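Local coordinates for protein polyphosphate kinase (Porphyromonas gingivalis, PDB 2O8R) that probably catalyses the reversible transfer of the terminal phosphate of ATP onto a growing polyphosphate chain, as a magnesium-dependent kinase of the PPK1 family, at residues V490-L493 against F494-D498; M619-N622 against L623-I627; R132-H136 against E137-P141. The protein carries 3 engineered substitutions. All coordinates share one frame; numbering follows the deposited sequence.

Contact 1: residues V490-L493 against F494-D498; sequences VYRL and FRILD
Val490 meets Phe494, Tyr491 meets Arg495 and Leu493 meets Leu497 in a run of i to i+4 contacts over the last two turns of helix 484-497, which packs on a sheet of the first C-terminal domain. The backbone is regularly alpha-helical: Phe494 N bonds to Val490 O at 3.0 Å, and Leu497 N bonds to Leu493 O at 2.9 Å. On the buried side, the valine and phenylalanine lie alongside each other and point the same way. With Val490 CG1 anti to the backbone N (chi1 171°), this methyl branch comes to lie 3.6 Å from Phe494 CE2 and also touches CD2. Both side chains rest on Leu444 of strand 442-447, and the Phe494 ring meets that of Phe403 on strand 399-404. The domain belongs to the phospholipase D clan, and here the helix covers central strands of its mixed sheet. Farther round the helix, Tyr491 and Arg495 also run side by side. The methylene Arg495 CD lies 3.2 Å from Tyr491 OH and 3.4 Å from Tyr491 CZ, so the aliphatic part of the arginine, more than its charge, meets the tyrosine; ring and guanidinium planes are only 15° apart. A bend at chi3 (50°) turns the Arg495 guanidinium off the extended line of its chain, and its polar atoms are engaged by Glu502, in a salt bridge through NE, and by the Pro501 carbonyl through NH2. Glu502 also pairs with Arg492 NE, so one carboxylate ties together two arginines three residues apart. Leu493 CD1 makes a looser contact with Leu497 CG, at 4.2 Å. Asp498, where the chain leaves the helix, forms a salt bridge to Arg428.

Contact 2: residues M619-N622 against L623-I627; sequences MKRN and LYNRI
Arg626 curls back along the short helical turn 620-624 and lies alongside Asn622, both side chains pointing the same way. Its CB stays at the margin, 4.2 Å from Arg621 O. The bend at chi2 (115°) brings CD to 3.4 Å from Arg621 O; a second, at chi3 (78°), directs NE toward Asn622. NE approaches Asn622 OD1 to 3.1 Å, CZ lies 3.4 Å from Asn622 OD1 and NH1 follows at 3.3 Å from the same oxygen, but neither N-H aims well enough for a hydrogen bond. The amide and guanidinium planes are almost parallel, 13° apart, and the oxygen sits obliquely to the guanidinium. The polar ends are held from outside: Arg626 NE forms a salt bridge with Glu628, and Asn622 ND2 bonds to the Asp617 carbonyl, which would help fix the amide.

In the neighbouring pair, Arg621 and Asn625 cross at about a right angle. Asn625 ND2 stands over one face of the Arg621 guanidinium, toward its rim, and lies 3.4 Å from Arg621 CG. The backbone here is only weakly helical. Arg621 O accepts Asn625 N at 3.0 Å, from above the carbonyl plane, and a weak bond from Arg626 N. One residue earlier in each segment, Lys620 O faces the edge of the Tyr624 ring, 3.2 Å from CD2.

Arg626 touches His439, the predicted phosphohistidine residue, and Ile627 makes backbone hydrogen bonds with Lys437, His439 and Ala440. Arg626 and Ile627, just after the turn, thus pack the second C-terminal domain against the loop carrying that histidine. The turn connects strands 610-614 and 629-632, antiparallel neighbours in the mixed sheet of this domain, while Leu623 packs on Met516 and Ile520 of helix 516-532.

Contact 3: residues R132-H136 against E137-P141; sequences RRFFH and EEIFP
Phe134 lies across Glu138, its ring taking a CH-pi contact from Glu138 CB, which stands over one face 4.1 Å from the centroid. The Ile139 side chain crosses that of Phe134 at about a right angle, with CG1 3.8 Å from Phe134 CE2. The isoleucine is wedged between two phenylalanines, since its CB also packs 3.8 Å from Phe135 CD1. Phe135 CG is anti to the backbone N (chi1 175°), which lays the ring beside the residues one turn on. There Phe140 CB covers one face, while Phe135 CZ reaches the edge of the Phe140 ring, 3.9 Å from CD1. The two ring planes are inclined at 68°, their centroids 6.0 Å apart.

The Phe134-Ile139 and Phe135-Phe140 pairings, five residues apart, go with a widening of helix 125-139 into a pi-type turn near its C-terminal end. Phe134 O accepts both Glu138 N and Ile139 N, from opposite faces of its carbonyl plane, and Phe140 N goes to Phe135 O at 2.8 Å. On the exposed flank, Arg133 and Glu137 form a salt bridge with their planes turned 80° apart. The carboxylate oxygen OE1 sits at the guanidinium edge, 2.8 Å from Arg133 NE, and takes weak bonds from both NE and NH2. His136 ND1 turns back to Arg132 O at 2.8 Å, with that oxygen in the imidazole plane. In this middle domain, Phe135 stacks on His216 and Ile139 packs against helix 209-214, whereas Phe134 and Glu138 meet Phe410 of the second subunit and Phe140 and Pro141 meet its Phe156.

In the fold
Contacts 1 and 2 belong to the two C-terminal domains of the phospholipase D clan and lie near the predicted phosphohistidine, His439. Their centres are 19 Å apart, and they touch where Leu497 CD2 packs 3.9 Å from Ile627 CD1. Contact 2 is the nearer to the histidine: the side chain of Arg626 is about 3 Å from that of His439. The side chain of Leu497, in contact 1, is about 10 Å from that of His439. Sulfate ions, probably from the crystallisation liquor, lie about 5 Å from the Arg626 side chain and about 4 Å from that of Arg492. Contact 3 is remote, its centre 59 Å from that of contact 1 and 53 Å from that of contact 2, and borders the second subunit instead.

Contact 1: residues V490-L493 against F494-D498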
loop_
_atom_site.group_PDB
_atom_site.type_symbol
_atom_site.label_atom_id
_atom_site.label_comp_id
_atom_site.label_asym_id
_atom_site.label_seq_id
_atom_site.Cartn_x
_atom_site.Cartn_y
_atom_site.Cartn_z
ATOM N N VAL A 490 -18.150 30.050 -0.121
ATOM C CA VAL A 490 -17.482 28.830 0.294
ATOM C C VAL A 490 -17.558 28.718 1.819
ATOM O O VAL A 490 -17.871 27.643 2.363
ATOM C CB VAL A 490 -16.017 28.804 -0.193
ATOM C CG1 VAL A 490 -15.257 27.646 0.428
ATOM C CG2 VAL A 490 -15.958 28.705 -1.710
ATOM N N TYR A 491 -17.298 29.839 2.495
ATOM C CA TYR A 491 -17.456 29.929 3.938
ATOM C C TYR A 491 -18.818 29.402 4.375
ATOM O O TYR A 491 -18.922 28.526 5.241
ATOM C CB TYR A 491 -17.310 31.376 4.394
ATOM C CG TYR A 491 -17.812 31.600 5.799
ATOM C CD1 TYR A 491 -17.022 31.269 6.889
ATOM C CD2 TYR A 491 -19.074 32.136 6.038
ATOM C CE1 TYR A 491 -17.469 31.452 8.176
ATOM C CE2 TYR A 491 -19.527 32.324 7.323
ATOM C CZ TYR A 491 -18.715 31.980 8.390
ATOM O OH TYR A 491 -19.150 32.156 9.685
ATOM N N ARG A 492 -19.852 29.956 3.757
ATOM C CA ARG A 492 -21.225 29.602 4.043
ATOM C C ARG A 492 -21.516 28.156 3.691
ATOM O O ARG A 492 -22.216 27.470 4.437
ATOM C CB ARG A 492 -22.179 30.528 3.284
ATOM C CG ARG A 492 -23.628 30.229 3.531
ATOM C CD ARG A 492 -24.538 31.134 2.728
ATOM N NE ARG A 492 -24.960 32.308 3.483
ATOM C CZ ARG A 492 -24.764 33.559 3.090
ATOM N NH1 ARG A 492 -24.161 33.812 1.936
ATOM N NH2 ARG A 492 -25.179 34.557 3.851
ATOM N N LEU A 493 -20.975 27.695 2.563
ATOM C CA LEU A 493 -21.152 26.301 2.144
ATOM C C LEU A 493 -20.682 25.329 3.227
ATOM O O LEU A 493 -21.409 24.396 3.585
ATOM C CB LEU A 493 -20.427 26.015 0.834
ATOM C CG LEU A 493 -20.439 24.568 0.318
ATOM C CD1 LEU A 493 -21.854 24.019 0.152
ATOM C CD2 LEU A 493 -19.632 24.445 -0.990
ATOM N N PHE A 494 -19.486 25.557 3.766
ATOM C CA PHE A 494 -18.950 24.619 4.736
ATOM C C PHE A 494 -19.726 24.621 6.044
ATOM O O PHE A 494 -19.818 23.597 6.713
ATOM C CB PHE A 494 -17.483 24.874 4.999
ATOM C CG PHE A 494 -16.562 24.279 3.973
ATOM C CD1 PHE A 494 -16.347 22.916 3.927
ATOM C CD2 PHE A 494 -15.881 25.090 3.072
ATOM C CE1 PHE A 494 -15.477 22.359 3.002
ATOM C CE2 PHE A 494 -15.008 24.540 2.132
ATOM C CZ PHE A 494 -14.806 23.174 2.096
ATOM N N ARG A 495 -20.291 25.762 6.405
ATOM C CA ARG A 495 -21.098 25.828 7.612
ATOM C C ARG A 495 -22.367 25.028 7.421
ATOM O O ARG A 495 -22.781 24.292 8.317
ATOM C CB ARG A 495 -21.428 27.271 7.973
ATOM C CG ARG A 495 -20.361 27.925 8.800
ATOM C CD ARG A 495 -20.682 29.367 9.118
ATOM N NE ARG A 495 -22.023 29.546 9.656
ATOM C CZ ARG A 495 -22.362 29.371 10.927
ATOM N NH1 ARG A 495 -21.455 29.002 11.823
ATOM N NH2 ARG A 495 -23.618 29.561 11.300
ATOM N N ILE A 496 -22.974 25.178 6.248
ATOM C CA ILE A 496 -24.120 24.364 5.878
ATOM C C ILE A 496 -23.771 22.863 5.912
ATOM O O ILE A 496 -24.502 22.076 6.497
ATOM C CB ILE A 496 -24.707 24.791 4.512
ATOM C CG1 ILE A 496 -25.307 26.198 4.613
ATOM C CG2 ILE A 496 -25.767 23.795 4.037
ATOM C CD1 ILE A 496 -25.925 26.724 3.322
ATOM N N LEU A 497 -22.644 22.474 5.322
ATOM C CA LEU A 497 -22.206 21.071 5.393
ATOM C C LEU A 497 -21.892 20.623 6.835
ATOM O O LEU A 497 -22.045 19.444 7.176
ATOM C CB LEU A 497 -21.012 20.807 4.460
ATOM C CG LEU A 497 -21.291 21.024 2.978
ATOM C CD1 LEU A 497 -20.043 20.847 2.149
ATOM C CD2 LEU A 497 -22.403 20.101 2.493
ATOM N N ASP A 498 -21.476 21.568 7.677
ATOM C CA ASP A 498 -21.202 21.286 9.080
ATOM C C ASP A 498 -22.439 21.481 9.958
ATOM O O ASP A 498 -22.323 21.584 11.176
ATOM C CB ASP A 498 -20.065 22.174 9.587
ATOM C CG ASP A 498 -19.335 21.578 10.786
ATOM O OD1 ASP A 498 -19.609 20.408 11.145
ATOM O OD2 ASP A 498 -18.479 22.280 11.371
#

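Contact 2: residues M619-N622 against L623-I627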
loop_
_atom_site.group_PDB
_atom_site.type_symbol
_atom_site.label_atom_id
_atom_site.label_comp_id
_atom_site.label_asym_id
_atom_site.label_seq_id
_atom_site.Cartn_x
_atom_site.Cartn_y
_atom_site.Cartn_z
HETATM N N MSE A 619 -25.247 14.648 -15.154
HETATM C CA MSE A 619 -25.930 13.369 -15.094
HETATM C C MSE A 619 -27.256 13.600 -14.387
HETATM O O MSE A 619 -27.552 14.724 -13.988
HETATM C CB MSE A 619 -25.102 12.380 -14.296
HETATM C CG MSE A 619 -23.628 12.386 -14.614
HETATM SE SE MSE A 619 -23.159 11.706 -16.379
HETATM C CE MSE A 619 -21.350 11.062 -15.965
ATOM N N LYS A 620 -28.052 12.545 -14.222
ATOM C CA LYS A 620 -29.243 12.615 -13.372
ATOM C C LYS A 620 -28.813 12.763 -11.912
ATOM O O LYS A 620 -29.180 13.733 -11.255
ATOM C CB LYS A 620 -30.087 11.357 -13.540
ATOM C CG LYS A 620 -31.375 11.327 -12.729
ATOM C CD LYS A 620 -32.596 11.515 -13.620
ATOM C CE LYS A 620 -33.572 10.341 -13.482
ATOM N NZ LYS A 620 -33.819 9.955 -12.060
ATOM N N ARG A 621 -28.004 11.816 -11.428
ATOM C CA ARG A 621 -27.494 11.828 -10.044
ATOM C C ARG A 621 -26.668 13.069 -9.645
ATOM O O ARG A 621 -26.649 13.446 -8.476
ATOM C CB ARG A 621 -26.726 10.531 -9.714
ATOM C CG ARG A 621 -27.601 9.446 -9.036
ATOM C CD ARG A 621 -26.793 8.267 -8.475
ATOM N NE ARG A 621 -26.240 8.498 -7.131
ATOM C CZ ARG A 621 -26.697 7.933 -6.010
ATOM N NH1 ARG A 621 -27.729 7.100 -6.047
ATOM N NH2 ARG A 621 -26.125 8.199 -4.844
ATOM N N ASN A 622 -26.011 13.709 -10.610
ATOM C CA ASN A 622 -25.183 14.882 -10.327
ATOM C C ASN A 622 -25.960 16.146 -9.948
ATOM O O ASN A 622 -25.623 16.805 -8.968
ATOM C CB ASN A 622 -24.267 15.177 -11.508
ATOM C CG ASN A 622 -23.156 14.164 -11.652
ATOM O OD1 ASN A 622 -23.214 13.073 -11.090
ATOM N ND2 ASN A 622 -22.134 14.518 -12.416
ATOM N N LEU A 623 -26.996 16.476 -10.716
ATOM C CA LEU A 623 -27.749 17.716 -10.502
ATOM C C LEU A 623 -28.801 17.626 -9.394
ATOM O O LEU A 623 -29.410 18.638 -9.047
ATOM C CB LEU A 623 -28.423 18.172 -11.803
ATOM C CG LEU A 623 -27.597 18.309 -13.089
ATOM C CD1 LEU A 623 -28.418 17.938 -14.310
ATOM C CD2 LEU A 623 -27.020 19.698 -13.247
ATOM N N TYR A 624 -29.018 16.428 -8.847
ATOM C CA TYR A 624 -30.086 16.220 -7.862
ATOM C C TYR A 624 -29.689 15.508 -6.565
ATOM O O TYR A 624 -30.125 15.900 -5.485
ATOM C CB TYR A 624 -31.274 15.513 -8.516
ATOM C CG TYR A 624 -31.843 16.250 -9.714
ATOM C CD1 TYR A 624 -32.523 17.456 -9.559
ATOM C CD2 TYR A 624 -31.696 15.741 -11.002
ATOM C CE1 TYR A 624 -33.045 18.136 -10.657
ATOM C CE2 TYR A 624 -32.212 16.409 -12.107
ATOM C CZ TYR A 624 -32.888 17.604 -11.927
ATOM O OH TYR A 624 -33.403 18.269 -13.015
ATOM N N ASN A 625 -28.866 14.468 -6.665
ATOM C CA ASN A 625 -28.471 13.677 -5.491
ATOM C C ASN A 625 -27.284 14.227 -4.697
ATOM O O ASN A 625 -27.299 14.232 -3.464
ATOM C CB ASN A 625 -28.173 12.231 -5.893
ATOM C CG ASN A 625 -29.360 11.545 -6.510
ATOM O OD1 ASN A 625 -30.193 12.180 -7.156
ATOM N ND2 ASN A 625 -29.452 10.238 -6.313
ATOM N N ARG A 626 -26.257 14.674 -5.407
ATOM C CA ARG A 626 -25.025 15.144 -4.789
ATOM C C ARG A 626 -25.043 16.628 -4.413
ATOM O O ARG A 626 -25.819 17.414 -4.957
ATOM C CB ARG A 626 -23.847 14.890 -5.740
ATOM C CG ARG A 626 -23.368 13.456 -5.772
ATOM C CD ARG A 626 -23.579 12.813 -7.116
ATOM N NE ARG A 626 -22.553 13.240 -8.065
ATOM C CZ ARG A 626 -21.378 12.636 -8.233
ATOM N NH1 ARG A 626 -20.517 13.106 -9.127
ATOM N NH2 ARG A 626 -21.060 11.565 -7.518
ATOM N N ILE A 627 -24.170 17.019 -3.492
ATOM C CA ILE A 627 -23.831 18.428 -3.412
ATOM C C ILE A 627 -22.579 18.723 -4.255
ATOM O O ILE A 627 -21.500 18.158 -4.038
ATOM C CB ILE A 627 -23.781 18.962 -1.957
ATOM C CG1 ILE A 627 -25.193 19.409 -1.540
ATOM C CG2 ILE A 627 -22.799 20.132 -1.824
ATOM C CD1 ILE A 627 -25.290 20.014 -0.166
#

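Contact 3: residues R132-H136 against E137-P141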
loop_
_atom_site.group_PDB
_atom_site.type_symbol
_atom_site.label_atom_id
_atom_site.label_comp_id
_atom_site.label_asym_id
_atom_site.label_seq_id
_atom_site.Cartn_x
_atom_site.Cartn_y
_atom_site.Cartn_z
ATOM N N ARG A 132 12.032 -24.049 -16.521
ATOM C CA ARG A 132 11.868 -25.303 -15.798
ATOM C C ARG A 132 12.339 -25.133 -14.366
ATOM O O ARG A 132 11.706 -25.640 -13.440
ATOM C CB ARG A 132 12.626 -26.431 -16.495
ATOM C CG ARG A 132 12.533 -27.765 -15.824
ATOM C CD ARG A 132 12.637 -28.884 -16.839
ATOM N NE ARG A 132 13.374 -30.029 -16.305
ATOM C CZ ARG A 132 13.636 -31.145 -16.984
ATOM N NH1 ARG A 132 13.208 -31.293 -18.237
ATOM N NH2 ARG A 132 14.331 -32.118 -16.407
ATOM N N ARG A 133 13.427 -24.393 -14.173
ATOM C CA ARG A 133 13.909 -24.151 -12.808
ATOM C C ARG A 133 12.899 -23.268 -12.103
ATOM O O ARG A 133 12.435 -23.604 -11.006
ATOM C CB ARG A 133 15.294 -23.497 -12.803
ATOM C CG ARG A 133 16.160 -23.841 -11.605
ATOM C CD ARG A 133 17.184 -22.745 -11.311
ATOM N NE ARG A 133 16.600 -21.685 -10.484
ATOM C CZ ARG A 133 16.095 -20.535 -10.939
ATOM N NH1 ARG A 133 16.102 -20.252 -12.238
ATOM N NH2 ARG A 133 15.585 -19.656 -10.084
ATOM N N PHE A 134 12.530 -22.179 -12.788
ATOM C CA PHE A 134 11.611 -21.155 -12.282
ATOM C C PHE A 134 10.298 -21.772 -11.870
ATOM O O PHE A 134 9.808 -21.524 -10.767
ATOM C CB PHE A 134 11.355 -20.107 -13.359
ATOM C CG PHE A 134 10.609 -18.879 -12.880
ATOM C CD1 PHE A 134 11.260 -17.883 -12.172
ATOM C CD2 PHE A 134 9.268 -18.696 -13.195
ATOM C CE1 PHE A 134 10.588 -16.748 -11.768
ATOM C CE2 PHE A 134 8.591 -17.559 -12.786
ATOM C CZ PHE A 134 9.254 -16.585 -12.082
ATOM N N PHE A 135 9.732 -22.583 -12.758
ATOM C CA PHE A 135 8.507 -23.260 -12.426
ATOM C C PHE A 135 8.710 -24.067 -11.157
ATOM O O PHE A 135 7.925 -23.936 -10.217
ATOM C CB PHE A 135 7.993 -24.160 -13.542
ATOM C CG PHE A 135 6.788 -24.939 -13.140
ATOM C CD1 PHE A 135 5.536 -24.336 -13.128
ATOM C CD2 PHE A 135 6.902 -26.251 -12.707
ATOM C CE1 PHE A 135 4.402 -25.043 -12.730
ATOM C CE2 PHE A 135 5.776 -26.963 -12.306
ATOM C CZ PHE A 135 4.519 -26.355 -12.322
ATOM N N HIS A 136 9.774 -24.867 -11.111
ATOM C CA HIS A 136 10.004 -25.717 -9.938
ATOM C C HIS A 136 10.243 -24.932 -8.658
ATOM O O HIS A 136 9.564 -25.164 -7.666
ATOM C CB HIS A 136 11.100 -26.765 -10.187
ATOM C CG HIS A 136 10.624 -27.948 -10.977
ATOM N ND1 HIS A 136 10.629 -27.975 -12.357
ATOM C CD2 HIS A 136 10.089 -29.128 -10.584
ATOM C CE1 HIS A 136 10.133 -29.124 -12.779
ATOM N NE2 HIS A 136 9.796 -29.842 -11.722
ATOM N N GLU A 137 11.164 -23.978 -8.675
ATOM C CA GLU A 137 11.520 -23.299 -7.433
ATOM C C GLU A 137 10.578 -22.161 -7.056
ATOM O O GLU A 137 10.409 -21.871 -5.877
ATOM C CB GLU A 137 12.950 -22.764 -7.484
ATOM C CG GLU A 137 14.043 -23.798 -7.643
ATOM C CD GLU A 137 15.422 -23.153 -7.768
ATOM O OE1 GLU A 137 15.498 -21.908 -7.901
ATOM O OE2 GLU A 137 16.434 -23.886 -7.729
ATOM N N GLU A 138 9.974 -21.508 -8.047
ATOM C CA GLU A 138 9.225 -20.273 -7.787
ATOM C C GLU A 138 7.704 -20.344 -7.994
ATOM O O GLU A 138 6.949 -19.805 -7.190
ATOM C CB GLU A 138 9.799 -19.127 -8.621
ATOM C CG GLU A 138 11.266 -18.842 -8.361
ATOM C CD GLU A 138 11.488 -17.809 -7.282
ATOM O OE1 GLU A 138 10.516 -17.425 -6.600
ATOM O OE2 GLU A 138 12.647 -17.369 -7.119
ATOM N N ILE A 139 7.255 -20.976 -9.074
ATOM C CA ILE A 139 5.816 -21.082 -9.335
ATOM C C ILE A 139 5.161 -22.205 -8.540
ATOM O O ILE A 139 4.215 -21.977 -7.788
ATOM C CB ILE A 139 5.508 -21.334 -10.818
ATOM C CG1 ILE A 139 6.040 -20.191 -11.679
ATOM C CG2 ILE A 139 4.015 -21.501 -11.014
ATOM C CD1 ILE A 139 5.703 -20.330 -13.127
ATOM N N PHE A 140 5.673 -23.417 -8.720
ATOM C CA PHE A 140 5.067 -24.611 -8.136
ATOM C C PHE A 140 4.688 -24.462 -6.661
ATOM O O PHE A 140 3.566 -24.786 -6.296
ATOM C CB PHE A 140 5.943 -25.850 -8.370
ATOM C CG PHE A 140 5.325 -27.123 -7.901
ATOM C CD1 PHE A 140 4.477 -27.838 -8.731
ATOM C CD2 PHE A 140 5.586 -27.609 -6.621
ATOM C CE1 PHE A 140 3.894 -29.019 -8.308
ATOM C CE2 PHE A 140 5.009 -28.785 -6.187
ATOM C CZ PHE A 140 4.158 -29.496 -7.036
ATOM N N PRO A 141 5.607 -23.966 -5.813
ATOM C CA PRO A 141 5.223 -23.793 -4.394
ATOM C C PRO A 141 4.006 -22.891 -4.157
ATOM O O PRO A 141 3.462 -22.885 -3.060
ATOM C CB PRO A 141 6.462 -23.148 -3.759
ATOM C CG PRO A 141 7.593 -23.429 -4.703
ATOM C CD PRO A 141 7.012 -23.580 -6.067
#